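Putative uncharacterized protein (PDB 4GNX) is probably the middle, OB-fold subunit of replication protein A, the heterotrimer that binds single-stranded DNA in Ustilago maydis. Local coordinates at residues I30-E35 and H129-V134; A56-V59 and G64-E67; N88-V93 and N118-H123; T96-Q101 and S105-H110. All coordinates share one frame; numbering follows the deposited sequence.

Overall arrangement
Contacts 2 and 4 lie within one curled sheet that forms an OB-fold barrel; contact 3 joins its strand 90-100 to helix 117-135. Contact 1 lies on the surface beside it. Contact 2 (56-59 with 64-67) and contact 4 (96-101 with 105-110) are both hairpins. Their centres lie about 11 Å apart, and they meet where Glu-67 O faces Ile-106 N. Contact 3 shares strand 90-100 with contact 4 and helix 117-135 with contact 1. Contact 1 joins the most distant segments and spans the other three. Contact 2 precedes contact 3, whose segments enclose contact 4. DNA is bound at contact 4, and helix 117-135 meets other subunits.

Contact 1 (I30-E35 and H129-V134); sequences ILDGAE and HAHLQV. Unlike the reference sequence in segment 129-134: Val-134 (reference Ala).
The imidazole of His-131 meets the carboxylate of Asp-32 at its edge, near the ring plane, and the two flat groups are turned 66° apart. Their side chains cross at about a right angle. The ring is probably turned over, and the atoms are modelled too close, so no bond is claimed. Asp-32 CG stands beside the backbone N (chi1 -55°), which aims the carboxylate at the helix. Earlier in the helix, the His-129 ring carries Gln-133 CG over one face, toward the rim, 3.8 Å above the plane. Apolar atoms meet next to the Asp-32 and His-131 pair, where Val-134 CG1 lies 4.0 Å from Ala-34 CB. The same methyl touches the backbone at Asp-32 O, also at 4.0 Å. Residues 31-34 form a type I' turn, with positive phi at Asp-32 and Gly-33. Leu-31 N bonds to Ala-34 O at 2.8 Å, and Ala-34 N returns to Leu-31 O at 3.0 Å. Arg-10 bonds to the carbonyl oxygens of Leu-31 and Glu-35. Gln-16 of helix 14-19 touches both Asp-32 and His-131. Tyr-443 of a neighbouring subunit takes a hydrogen bond from Gln-133. The contact thus rests a small surface hairpin on the C-terminal helix through one acid, one imidazole and a little apolar packing. If His-131 were protonated, the nearby carboxylate would probably stabilise its charge.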
loop_
_atom_site.group_PDB
_atom_site.type_symbol
_atom_site.label_atom_id
_atom_site.label_comp_id
_atom_site.label_asym_id
_atom_site.label_seq_id
_atom_site.Cartn_x
_atom_site.Cartn_y
_atom_site.Cartn_z
ATOM N N ILE B 30 -25.360 7.649 -0.376
ATOM C CA ILE B 30 -24.672 6.994 0.714
ATOM C C ILE B 30 -24.196 5.622 0.290
ATOM O O ILE B 30 -24.993 4.808 -0.136
ATOM C CB ILE B 30 -25.559 6.915 1.965
ATOM C CG1 ILE B 30 -25.762 8.322 2.511
ATOM C CG2 ILE B 30 -24.919 6.039 3.033
ATOM C CD1 ILE B 30 -26.922 8.467 3.476
ATOM N N LEU B 31 -22.894 5.385 0.391
ATOM C CA LEU B 31 -22.351 4.065 0.150
ATOM C C LEU B 31 -21.569 3.615 1.368
ATOM O O LEU B 31 -20.728 4.356 1.883
ATOM C CB LEU B 31 -21.474 4.052 -1.095
ATOM C CG LEU B 31 -21.069 2.655 -1.568
ATOM C CD1 LEU B 31 -22.160 2.081 -2.450
ATOM C CD2 LEU B 31 -19.758 2.672 -2.332
ATOM N N ASP B 32 -21.869 2.396 1.818
ATOM C CA ASP B 32 -21.282 1.808 3.016
ATOM C C ASP B 32 -21.349 2.772 4.210
ATOM O O ASP B 32 -20.378 2.940 4.947
ATOM C CB ASP B 32 -19.839 1.329 2.767
ATOM C CG ASP B 32 -19.713 0.355 1.580
ATOM O OD1 ASP B 32 -20.698 -0.329 1.213
ATOM O OD2 ASP B 32 -18.602 0.268 1.000
ATOM N N GLY B 33 -22.501 3.404 4.405
ATOM C CA GLY B 33 -22.675 4.330 5.525
ATOM C C GLY B 33 -21.736 5.530 5.475
ATOM O O GLY B 33 -21.300 6.042 6.514
ATOM N N ALA B 34 -21.412 5.976 4.263
ATOM C CA ALA B 34 -20.584 7.154 4.083
ATOM C C ALA B 34 -21.045 7.933 2.875
ATOM O O ALA B 34 -21.478 7.349 1.879
ATOM C CB ALA B 34 -19.126 6.767 3.956
ATOM N N GLU B 35 -20.961 9.253 2.983
ATOM C CA GLU B 35 -21.296 10.150 1.906
ATOM C C GLU B 35 -20.505 9.767 0.658
ATOM O O GLU B 35 -19.308 9.481 0.740
ATOM C CB GLU B 35 -20.958 11.574 2.330
ATOM C CG GLU B 35 -21.846 12.663 1.735
ATOM C CD GLU B 35 -21.163 13.513 0.662
ATOM O OE1 GLU B 35 -20.203 13.030 0.000
ATOM O OE2 GLU B 35 -21.602 14.679 0.476
ATOM N N HIS B 129 -10.150 -2.472 -1.089
ATOM C CA HIS B 129 -9.468 -1.904 0.066
ATOM C C HIS B 129 -10.241 -0.778 0.689
ATOM O O HIS B 129 -10.418 -0.739 1.906
ATOM C CB HIS B 129 -8.047 -1.470 -0.295
ATOM C CG HIS B 129 -7.256 -0.998 0.884
ATOM N ND1 HIS B 129 -6.806 -1.838 1.828
ATOM C CD2 HIS B 129 -6.899 0.271 1.285
ATOM C CE1 HIS B 129 -6.173 -1.146 2.787
ATOM N NE2 HIS B 129 -6.237 0.146 2.461
ATOM N N ALA B 130 -10.731 0.140 -0.134
ATOM C CA ALA B 130 -11.521 1.247 0.398
ATOM C C ALA B 130 -12.737 0.720 1.154
ATOM O O ALA B 130 -12.878 1.014 2.332
ATOM C CB ALA B 130 -11.912 2.220 -0.694
ATOM N N HIS B 131 -13.556 -0.114 0.497
ATOM C CA HIS B 131 -14.748 -0.740 1.091
ATOM C C HIS B 131 -14.458 -1.412 2.386
ATOM O O HIS B 131 -15.235 -1.308 3.328
ATOM C CB HIS B 131 -15.354 -1.742 0.123
ATOM C CG HIS B 131 -16.442 -2.588 0.720
ATOM N ND1 HIS B 131 -16.229 -3.870 1.108
ATOM C CD2 HIS B 131 -17.778 -2.301 1.010
ATOM C CE1 HIS B 131 -17.374 -4.376 1.622
ATOM N NE2 HIS B 131 -18.323 -3.413 1.560
ATOM N N LEU B 132 -13.327 -2.104 2.446
ATOM C CA LEU B 132 -12.926 -2.752 3.672
ATOM C C LEU B 132 -12.625 -1.783 4.786
ATOM O O LEU B 132 -12.864 -2.079 5.938
ATOM C CB LEU B 132 -11.722 -3.630 3.437
ATOM C CG LEU B 132 -12.063 -5.002 2.877
ATOM C CD1 LEU B 132 -10.788 -5.700 2.424
ATOM C CD2 LEU B 132 -12.822 -5.821 3.919
ATOM N N GLN B 133 -12.109 -0.614 4.452
ATOM C CA GLN B 133 -11.694 0.323 5.478
ATOM C C GLN B 133 -12.836 1.145 6.059
ATOM O O GLN B 133 -12.766 1.569 7.218
ATOM C CB GLN B 133 -10.575 1.199 4.961
ATOM C CG GLN B 133 -9.302 0.407 4.759
ATOM C CD GLN B 133 -8.113 1.123 5.344
ATOM O OE1 GLN B 133 -7.815 2.265 4.975
ATOM N NE2 GLN B 133 -7.429 0.468 6.276
ATOM N N VAL B 134 -13.885 1.359 5.269
ATOM C CA VAL B 134 -15.088 2.042 5.747
ATOM C C VAL B 134 -15.967 1.081 6.524
ATOM O O VAL B 134 -16.830 1.501 7.278
ATOM C CB VAL B 134 -15.977 2.578 4.608
ATOM C CG1 VAL B 134 -16.507 3.948 4.978
ATOM C CG2 VAL B 134 -15.226 2.660 3.297
#

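Contact 2 (A56-V59 and G64-E67)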
loop_
_atom_site.group_PDB
_atom_site.type_symbol
_atom_site.label_atom_id
_atom_site.label_comp_id
_atom_site.label_asym_id
_atom_site.label_seq_id
_atom_site.Cartn_x
_atom_site.Cartn_y
_atom_site.Cartn_z
ATOM N N ALA B 56 -21.715 12.206 -24.145
ATOM C CA ALA B 56 -22.177 11.075 -23.340
ATOM C C ALA B 56 -21.502 9.772 -23.762
ATOM O O ALA B 56 -21.527 9.416 -24.938
ATOM C CB ALA B 56 -23.691 10.949 -23.398
ATOM N N TYR B 57 -20.893 9.088 -22.790
ATOM C CA TYR B 57 -20.240 7.789 -22.982
ATOM C C TYR B 57 -21.035 6.733 -22.262
ATOM O O TYR B 57 -21.509 6.963 -21.141
ATOM C CB TYR B 57 -18.833 7.781 -22.391
ATOM C CG TYR B 57 -17.958 8.876 -22.922
ATOM C CD1 TYR B 57 -17.872 10.099 -22.253
ATOM C CD2 TYR B 57 -17.224 8.706 -24.102
ATOM C CE1 TYR B 57 -17.076 11.130 -22.736
ATOM C CE2 TYR B 57 -16.415 9.727 -24.601
ATOM C CZ TYR B 57 -16.340 10.942 -23.913
ATOM O OH TYR B 57 -15.548 11.979 -24.365
ATOM N N SER B 58 -21.191 5.574 -22.894
ATOM C CA SER B 58 -21.749 4.435 -22.197
ATOM C C SER B 58 -20.569 3.655 -21.734
ATOM O O SER B 58 -19.654 3.376 -22.490
ATOM C CB SER B 58 -22.603 3.577 -23.094
ATOM O OG SER B 58 -23.012 2.438 -22.371
ATOM N N VAL B 59 -20.572 3.304 -20.473
ATOM C CA VAL B 59 -19.369 2.822 -19.868
ATOM C C VAL B 59 -19.661 1.603 -18.988
ATOM O O VAL B 59 -20.685 1.520 -18.296
ATOM C CB VAL B 59 -18.705 3.992 -19.124
ATOM C CG1 VAL B 59 -18.396 3.665 -17.663
ATOM C CG2 VAL B 59 -17.514 4.512 -19.916
ATOM N N GLY B 64 -21.242 -3.670 -14.029
ATOM C CA GLY B 64 -22.499 -3.003 -14.396
ATOM C C GLY B 64 -22.168 -1.952 -15.440
ATOM O O GLY B 64 -20.999 -1.801 -15.799
ATOM N N GLN B 65 -23.179 -1.228 -15.917
ATOM C CA GLN B 65 -23.022 -0.213 -16.950
ATOM C C GLN B 65 -23.587 1.132 -16.480
ATOM O O GLN B 65 -24.591 1.175 -15.792
ATOM C CB GLN B 65 -23.713 -0.704 -18.221
ATOM C CG GLN B 65 -23.784 0.276 -19.386
ATOM C CD GLN B 65 -24.883 1.315 -19.213
ATOM O OE1 GLN B 65 -24.800 2.411 -19.767
ATOM N NE2 GLN B 65 -25.914 0.980 -18.430
ATOM N N ILE B 66 -22.947 2.232 -16.839
ATOM C CA ILE B 66 -23.473 3.533 -16.469
ATOM C C ILE B 66 -23.092 4.574 -17.504
ATOM O O ILE B 66 -22.146 4.357 -18.264
ATOM C CB ILE B 66 -23.039 3.967 -15.054
ATOM C CG1 ILE B 66 -23.900 5.132 -14.588
ATOM C CG2 ILE B 66 -21.553 4.310 -15.026
ATOM C CD1 ILE B 66 -23.812 5.382 -13.106
ATOM N N GLU B 67 -23.869 5.663 -17.555
ATOM C CA GLU B 67 -23.573 6.801 -18.406
ATOM C C GLU B 67 -22.687 7.759 -17.670
ATOM O O GLU B 67 -22.929 8.069 -16.510
ATOM C CB GLU B 67 -24.828 7.558 -18.799
ATOM C CG GLU B 67 -25.260 7.328 -20.226
ATOM C CD GLU B 67 -26.269 6.199 -20.335
ATOM O OE1 GLU B 67 -27.479 6.450 -20.072
ATOM O OE2 GLU B 67 -25.852 5.066 -20.691
#
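Val-59 faces Ile-66 across two antiparallel strands. Its CB lies 3.6 Å from Ile-66 O, close over the neighbouring backbone. From there CG1 reaches the side chain, ending 4.2 Å from Ile-66 CG2. The side chain of Val-59 also packs on Phe-41 and Ala-43 of strand 38-50, on Ile-14 and on Met-111. Ile-66 holds CG1 opposite its backbone N (chi1 -165°), which leaves CG2 turned between N and the carbonyl carbon, where it meets the valine. Its CD1 goes on to pack against Ser-105 and Ile-106. Val-59 and Ile-66 are a hydrogen-bonded pair. Val-59 N gives to Ile-66 O at 2.9 Å, and Ile-66 N gives to Val-59 O at 2.8 Å, the latter bond being the straighter, at 163°. Ser-58 and Glu-67 form the next, non-hydrogen-bonded pair, with their side chains on the other face. Glu-67 CA points a hydrogen at Tyr-57 O, 3.4 Å away. Beside the hydrogen-bonded pair, Gln-65 CA makes a like contact with Val-59 O at 3.2 Å. The strand axes run nearly antiparallel at 172°. Strand 54-60 also pairs with strand 38-50, and strand 65-71 pairs in parallel with strand 103-108. This is the hairpin of the second and third strands of an OB-fold barrel, with Val-59 and Ile-66 facing its apolar interior.

Contact 3 (N88-V93 and N118-H123); sequences NVYVRV and NEVMFH
Arg-92 and Glu-119 both set CG opposite the backbone N, at chi1 -170° and -174°. The glutamate then runs on extended, while the arginine bends at chi2 and chi3, and the two ends meet between strand and helix. Arg-92 NH1 forms a salt bridge with Glu-119 OE2. The carboxylate oxygen comes in at the edge of the guanidinium, near its plane, and the two planes are 39° apart. The modelled separation is too short to be taken literally. Glu-119 OE2 has a second salt bridge, to Arg-112, and Arg-92 NE is hydrogen-bonded to Thr-40. On the guanidinium's other amino group, Arg-92 NH2 lies 3.7 Å from His-123 ND1. The other ring nitrogen, NE2, is hydrogen-bonded to Val-12 O. Nearer the start of the strand the contact is apolar. Val-120 CG2 sits over one face of the Tyr-90 ring, 4.0 Å from its centroid, in a CH-pi contact. Val-120 CG1 reaches the rim of the ring, 3.7 Å from Tyr-90 CE2. The tyrosine hydroxyl bonds to Glu-62 of a neighbouring subunit, and Phe-429 of another subunit meets the Phe-122 ring. Strand and helix axes pass 9.7 Å apart. The helix is thus held to the barrel by a buried ion pair beside an aromatic contact. Two arginines share one carboxylate oxygen, which would probably keep Glu-119 ionised.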
loop_
_atom_site.group_PDB
_atom_site.type_symbol
_atom_site.label_atom_id
_atom_site.label_comp_id
_atom_site.label_asym_id
_atom_site.label_seq_id
_atom_site.Cartn_x
_atom_site.Cartn_y
_atom_site.Cartn_z
ATOM N N ASN B 88 -14.436 0.683 -26.924
ATOM C CA ASN B 88 -13.657 -0.503 -26.636
ATOM C C ASN B 88 -12.251 -0.182 -26.074
ATOM O O ASN B 88 -11.269 -0.881 -26.348
ATOM C CB ASN B 88 -13.613 -1.398 -27.873
ATOM C CG ASN B 88 -13.160 -2.805 -27.560
ATOM O OD1 ASN B 88 -13.522 -3.394 -26.520
ATOM N ND2 ASN B 88 -12.357 -3.365 -28.467
ATOM N N VAL B 89 -12.198 0.863 -25.246
ATOM C CA VAL B 89 -10.949 1.416 -24.696
ATOM C C VAL B 89 -11.098 1.623 -23.179
ATOM O O VAL B 89 -12.108 2.157 -22.715
ATOM C CB VAL B 89 -10.601 2.773 -25.396
ATOM C CG1 VAL B 89 -9.753 3.661 -24.507
ATOM C CG2 VAL B 89 -9.924 2.559 -26.745
ATOM N N TYR B 90 -10.108 1.206 -22.400
ATOM C CA TYR B 90 -10.162 1.492 -20.973
ATOM C C TYR B 90 -9.898 2.960 -20.648
ATOM O O TYR B 90 -9.090 3.627 -21.303
ATOM C CB TYR B 90 -9.242 0.584 -20.188
ATOM C CG TYR B 90 -9.899 -0.722 -19.796
ATOM C CD1 TYR B 90 -9.681 -1.872 -20.531
ATOM C CD2 TYR B 90 -10.739 -0.806 -18.671
ATOM C CE1 TYR B 90 -10.267 -3.064 -20.166
ATOM C CE2 TYR B 90 -11.330 -2.002 -18.296
ATOM C CZ TYR B 90 -11.103 -3.122 -19.056
ATOM O OH TYR B 90 -11.691 -4.322 -18.731
ATOM N N VAL B 91 -10.610 3.466 -19.648
ATOM C CA VAL B 91 -10.446 4.845 -19.217
ATOM C C VAL B 91 -10.579 4.990 -17.708
ATOM O O VAL B 91 -11.315 4.219 -17.050
ATOM C CB VAL B 91 -11.498 5.760 -19.828
ATOM C CG1 VAL B 91 -11.431 5.730 -21.344
ATOM C CG2 VAL B 91 -12.869 5.351 -19.328
ATOM N N ARG B 92 -9.866 5.989 -17.180
ATOM C CA ARG B 92 -9.969 6.392 -15.778
ATOM C C ARG B 92 -11.025 7.500 -15.752
ATOM O O ARG B 92 -10.947 8.470 -16.510
ATOM C CB ARG B 92 -8.577 6.853 -15.262
ATOM C CG ARG B 92 -8.335 7.123 -13.762
ATOM C CD ARG B 92 -9.422 6.614 -12.851
ATOM N NE ARG B 92 -9.063 5.982 -11.559
ATOM C CZ ARG B 92 -8.130 5.056 -11.366
ATOM N NH1 ARG B 92 -7.349 4.706 -12.366
ATOM N NH2 ARG B 92 -7.971 4.493 -10.165
ATOM N N VAL B 93 -12.032 7.339 -14.908
ATOM C CA VAL B 93 -13.093 8.333 -14.821
ATOM C C VAL B 93 -13.049 9.021 -13.472
ATOM O O VAL B 93 -12.990 8.361 -12.445
ATOM C CB VAL B 93 -14.482 7.688 -15.019
ATOM C CG1 VAL B 93 -15.606 8.700 -14.774
ATOM C CG2 VAL B 93 -14.587 7.090 -16.421
ATOM N N ASN B 118 -2.366 -2.912 -15.919
ATOM C CA ASN B 118 -2.198 -3.049 -14.490
ATOM C C ASN B 118 -2.998 -2.030 -13.702
ATOM O O ASN B 118 -3.388 -2.308 -12.571
ATOM C CB ASN B 118 -0.738 -2.932 -14.098
ATOM C CG ASN B 118 0.096 -4.080 -14.599
ATOM O OD1 ASN B 118 -0.139 -5.230 -14.234
ATOM N ND2 ASN B 118 1.096 -3.777 -15.416
ATOM N N GLU B 119 -3.240 -0.849 -14.261
ATOM C CA GLU B 119 -4.061 0.112 -13.559
ATOM C C GLU B 119 -5.484 -0.397 -13.342
ATOM O O GLU B 119 -6.062 -0.211 -12.252
ATOM C CB GLU B 119 -4.103 1.436 -14.289
ATOM C CG GLU B 119 -4.838 2.509 -13.487
ATOM C CD GLU B 119 -4.810 3.890 -14.133
ATOM O OE1 GLU B 119 -4.457 4.030 -15.335
ATOM O OE2 GLU B 119 -5.151 4.854 -13.423
ATOM N N VAL B 120 -6.051 -1.028 -14.373
ATOM C CA VAL B 120 -7.367 -1.654 -14.276
ATOM C C VAL B 120 -7.395 -2.634 -13.094
ATOM O O VAL B 120 -8.342 -2.663 -12.287
ATOM C CB VAL B 120 -7.704 -2.433 -15.536
ATOM C CG1 VAL B 120 -9.140 -2.911 -15.467
ATOM C CG2 VAL B 120 -7.481 -1.587 -16.788
ATOM N N MET B 121 -6.330 -3.416 -12.969
ATOM C CA MET B 121 -6.235 -4.359 -11.877
ATOM C C MET B 121 -6.095 -3.637 -10.558
ATOM O O MET B 121 -6.795 -3.943 -9.607
ATOM C CB MET B 121 -5.092 -5.337 -12.120
ATOM C CG MET B 121 -5.269 -6.112 -13.417
ATOM S SD MET B 121 -6.690 -7.225 -13.313
ATOM C CE MET B 121 -8.016 -6.386 -14.177
ATOM N N PHE B 122 -5.197 -2.663 -10.504
ATOM C CA PHE B 122 -4.976 -1.860 -9.295
ATOM C C PHE B 122 -6.267 -1.255 -8.818
ATOM O O PHE B 122 -6.561 -1.231 -7.630
ATOM C CB PHE B 122 -3.997 -0.738 -9.606
ATOM C CG PHE B 122 -3.943 0.329 -8.561
ATOM C CD1 PHE B 122 -3.052 0.227 -7.484
ATOM C CD2 PHE B 122 -4.746 1.448 -8.662
ATOM C CE1 PHE B 122 -2.986 1.218 -6.521
ATOM C CE2 PHE B 122 -4.674 2.438 -7.699
ATOM C CZ PHE B 122 -3.798 2.319 -6.630
ATOM N N HIS B 123 -7.058 -0.775 -9.764
ATOM C CA HIS B 123 -8.323 -0.175 -9.389
ATOM C C HIS B 123 -9.348 -1.068 -8.683
ATOM O O HIS B 123 -10.062 -0.590 -7.783
ATOM C CB HIS B 123 -8.987 0.511 -10.556
ATOM C CG HIS B 123 -10.311 1.036 -10.188
ATOM N ND1 HIS B 123 -10.453 1.958 -9.207
ATOM C CD2 HIS B 123 -11.583 0.681 -10.591
ATOM C CE1 HIS B 123 -11.765 2.226 -9.031
ATOM N NE2 HIS B 123 -12.457 1.450 -9.878
#

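Contact 4 (T96-Q101 and S105-H110). With nucleotides of chain G.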
loop_
_atom_site.group_PDB
_atom_site.type_symbol
_atom_site.label_atom_id
_atom_site.label_comp_id
_atom_site.label_asym_id
_atom_site.label_seq_id
_atom_site.Cartn_x
_atom_site.Cartn_y
_atom_site.Cartn_z
ATOM N N THR B 96 -18.737 13.201 -10.377
ATOM C CA THR B 96 -19.680 13.240 -9.264
ATOM C C THR B 96 -20.900 12.401 -9.639
ATOM O O THR B 96 -21.356 12.435 -10.792
ATOM C CB THR B 96 -20.139 14.680 -8.932
ATOM O OG1 THR B 96 -19.042 15.586 -9.050
ATOM C CG2 THR B 96 -20.652 14.771 -7.513
ATOM N N LEU B 97 -21.412 11.641 -8.671
ATOM C CA LEU B 97 -22.631 10.861 -8.864
ATOM C C LEU B 97 -23.894 11.732 -8.871
ATOM O O LEU B 97 -24.108 12.540 -7.970
ATOM C CB LEU B 97 -22.749 9.757 -7.807
ATOM C CG LEU B 97 -23.985 8.832 -7.905
ATOM C CD1 LEU B 97 -24.226 8.303 -9.316
ATOM C CD2 LEU B 97 -23.918 7.676 -6.920
ATOM N N LYS B 98 -24.732 11.566 -9.888
ATOM C CA LYS B 98 -25.918 12.412 -10.020
ATOM C C LYS B 98 -27.161 11.628 -10.392
ATOM O O LYS B 98 -27.102 10.567 -11.028
ATOM C CB LYS B 98 -25.688 13.566 -11.012
ATOM C CG LYS B 98 -24.413 14.350 -10.742
ATOM C CD LYS B 98 -24.576 15.854 -10.860
ATOM C CE LYS B 98 -23.468 16.561 -10.078
ATOM N NZ LYS B 98 -23.131 17.915 -10.618
ATOM N N SER B 99 -28.289 12.161 -9.963
ATOM C CA SER B 99 -29.570 11.588 -10.303
ATOM C C SER B 99 -30.484 12.592 -10.991
ATOM O O SER B 99 -30.602 13.753 -10.593
ATOM C CB SER B 99 -30.264 11.008 -9.079
ATOM O OG SER B 99 -31.413 10.288 -9.479
ATOM N N PHE B 100 -31.105 12.106 -12.051
ATOM C CA PHE B 100 -32.127 12.818 -12.778
ATOM C C PHE B 100 -33.194 11.776 -12.998
ATOM O O PHE B 100 -32.899 10.666 -13.456
ATOM C CB PHE B 100 -31.603 13.373 -14.121
ATOM C CG PHE B 100 -31.037 12.319 -15.076
ATOM C CD1 PHE B 100 -31.741 11.945 -16.231
ATOM C CD2 PHE B 100 -29.786 11.718 -14.844
ATOM C CE1 PHE B 100 -31.221 10.992 -17.115
ATOM C CE2 PHE B 100 -29.272 10.764 -15.725
ATOM C CZ PHE B 100 -29.986 10.407 -16.864
ATOM N N GLN B 101 -34.421 12.100 -12.608
ATOM C CA GLN B 101 -35.559 11.315 -13.031
ATOM C C GLN B 101 -35.322 9.816 -12.833
ATOM O O GLN B 101 -35.444 9.043 -13.783
ATOM C CB GLN B 101 -35.785 11.582 -14.517
ATOM C CG GLN B 101 -35.249 12.927 -15.001
ATOM C CD GLN B 101 -35.430 13.135 -16.495
ATOM O OE1 GLN B 101 -36.036 14.122 -16.928
ATOM N NE2 GLN B 101 -34.905 12.205 -17.295
ATOM N N SER B 105 -26.170 8.698 -13.189
ATOM C CA SER B 105 -25.059 8.820 -14.106
ATOM C C SER B 105 -23.966 9.626 -13.467
ATOM O O SER B 105 -24.205 10.381 -12.530
ATOM C CB SER B 105 -25.504 9.479 -15.409
ATOM O OG SER B 105 -26.231 10.644 -15.102
ATOM N N ILE B 106 -22.766 9.464 -13.988
ATOM C CA ILE B 106 -21.651 10.226 -13.527
ATOM C C ILE B 106 -21.565 11.526 -14.291
ATOM O O ILE B 106 -21.575 11.539 -15.516
ATOM C CB ILE B 106 -20.351 9.448 -13.747
ATOM C CG1 ILE B 106 -20.387 8.111 -12.981
ATOM C CG2 ILE B 106 -19.159 10.295 -13.333
ATOM C CD1 ILE B 106 -20.979 8.202 -11.582
ATOM N N SER B 107 -21.486 12.628 -13.564
ATOM C CA SER B 107 -21.121 13.898 -14.176
ATOM C C SER B 107 -19.619 14.063 -14.023
ATOM O O SER B 107 -19.105 14.095 -12.906
ATOM C CB SER B 107 -21.849 15.048 -13.510
ATOM O OG SER B 107 -21.093 16.217 -13.682
ATOM N N SER B 108 -18.918 14.148 -15.150
ATOM C CA SER B 108 -17.455 14.061 -15.158
ATOM C C SER B 108 -16.778 15.289 -15.721
ATOM O O SER B 108 -17.318 15.959 -16.587
ATOM C CB SER B 108 -16.999 12.856 -15.979
ATOM O OG SER B 108 -15.594 12.879 -16.212
ATOM N N GLY B 109 -15.577 15.570 -15.231
ATOM C CA GLY B 109 -14.743 16.600 -15.821
ATOM C C GLY B 109 -13.572 15.941 -16.500
ATOM O O GLY B 109 -13.179 16.311 -17.602
ATOM N N HIS B 110 -13.010 14.942 -15.841
ATOM C CA HIS B 110 -11.798 14.351 -16.351
ATOM C C HIS B 110 -11.984 12.911 -16.728
ATOM O O HIS B 110 -12.639 12.124 -16.013
ATOM C CB HIS B 110 -10.674 14.534 -15.347
ATOM C CG HIS B 110 -10.605 15.925 -14.746
ATOM N ND1 HIS B 110 -9.863 16.919 -15.289
ATOM C CD2 HIS B 110 -11.219 16.466 -13.611
ATOM C CE1 HIS B 110 -9.993 18.035 -14.538
ATOM N NE2 HIS B 110 -10.821 17.755 -13.512
ATOM P P DT G 21 -13.335 20.810 -13.482
ATOM O OP1 DT G 21 -12.015 20.454 -14.064
ATOM O OP2 DT G 21 -13.769 22.232 -13.465
ATOM O "O5'" DT G 21 -14.433 19.970 -14.274
ATOM C "C5'" DT G 21 -15.018 20.468 -15.495
ATOM C "C4'" DT G 21 -16.528 20.438 -15.412
ATOM O "O4'" DT G 21 -16.974 19.188 -14.833
ATOM C "C3'" DT G 21 -17.158 21.563 -14.586
ATOM O "O3'" DT G 21 -18.147 22.283 -15.348
ATOM C "C2'" DT G 21 -17.679 20.868 -13.333
ATOM C "C1'" DT G 21 -17.839 19.405 -13.730
ATOM N N1 DT G 21 -17.484 18.419 -12.680
ATOM C C2 DT G 21 -18.495 17.768 -12.005
ATOM O O2 DT G 21 -19.680 17.975 -12.216
ATOM N N3 DT G 21 -18.065 16.866 -11.062
ATOM C C4 DT G 21 -16.757 16.552 -10.737
ATOM O O4 DT G 21 -16.524 15.720 -9.865
ATOM C C5 DT G 21 -15.749 17.266 -11.490
ATOM C C7 DT G 21 -14.304 16.994 -11.209
ATOM C C6 DT G 21 -16.158 18.148 -12.412
ATOM P P DT G 25 -30.793 17.803 -23.321
ATOM O OP1 DT G 25 -29.483 18.400 -23.691
ATOM O OP2 DT G 25 -31.875 17.725 -24.336
ATOM O "O5'" DT G 25 -30.486 16.324 -22.811
ATOM C "C5'" DT G 25 -31.481 15.281 -22.835
ATOM C "C4'" DT G 25 -31.102 14.220 -21.830
ATOM O "O4'" DT G 25 -30.657 14.868 -20.622
ATOM C "C3'" DT G 25 -32.236 13.295 -21.393
ATOM O "O3'" DT G 25 -32.240 12.095 -22.176
ATOM C "C2'" DT G 25 -31.905 12.979 -19.940
ATOM C "C1'" DT G 25 -30.779 13.946 -19.557
ATOM N N1 DT G 25 -30.985 14.712 -18.303
ATOM C C2 DT G 25 -29.879 15.007 -17.534
ATOM O O2 DT G 25 -28.744 14.681 -17.844
ATOM N N3 DT G 25 -30.155 15.702 -16.380
ATOM C C4 DT G 25 -31.394 16.121 -15.930
ATOM O O4 DT G 25 -31.486 16.732 -14.870
ATOM C C5 DT G 25 -32.508 15.774 -16.783
ATOM C C7 DT G 25 -33.886 16.189 -16.377
ATOM C C6 DT G 25 -32.251 15.097 -17.912
#
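Strands 96-100 and 105-108 pair antiparallel, twisted to 128°, with two backbone bonds each between Thr-96 and Ser-107 and between Lys-98 and Ser-105. The Thr-96 N to Ser-107 O bond measures 2.7 Å. Between these pairs Leu-97 and Ile-106 point to the barrel interior. They cross at about a right angle, with Leu-97 CD1 4.0 Å from Ile-106 CD1, and both pack on Leu-39 and Ile-17. The other face carries Thr-96, Lys-98, Ser-105 and Ser-107 and meets DNA. Thymine DT21 of chain G is held by both strands. Its N3 gives a hydrogen bond to Thr-96 OG1 at 2.6 Å, and Ser-107 OG gives one to its O2 at 2.7 Å. Lys-98 lies along Ser-107, CG to CB at 3.8 Å, so its amino group is carried toward the same base oxygen. At the far end Phe-100 places CG between backbone N and carbonyl carbon (chi1 58°). The base of DT25 of chain G covers one face of the ring, its C2 3.7 Å above the plane. Ser-105 OG approaches the ring edge, near Phe-100 CE2. Beyond the corner at Gly-109, His-110 NE2 comes within 3.0 Å of DT21 OP1, and the imidazole stacks on His-393 of a neighbouring subunit. Polar side chains bonded to a base and an aromatic ring beneath another make this hairpin of the fourth and fifth strands a single-stranded DNA-binding surface of an OB fold.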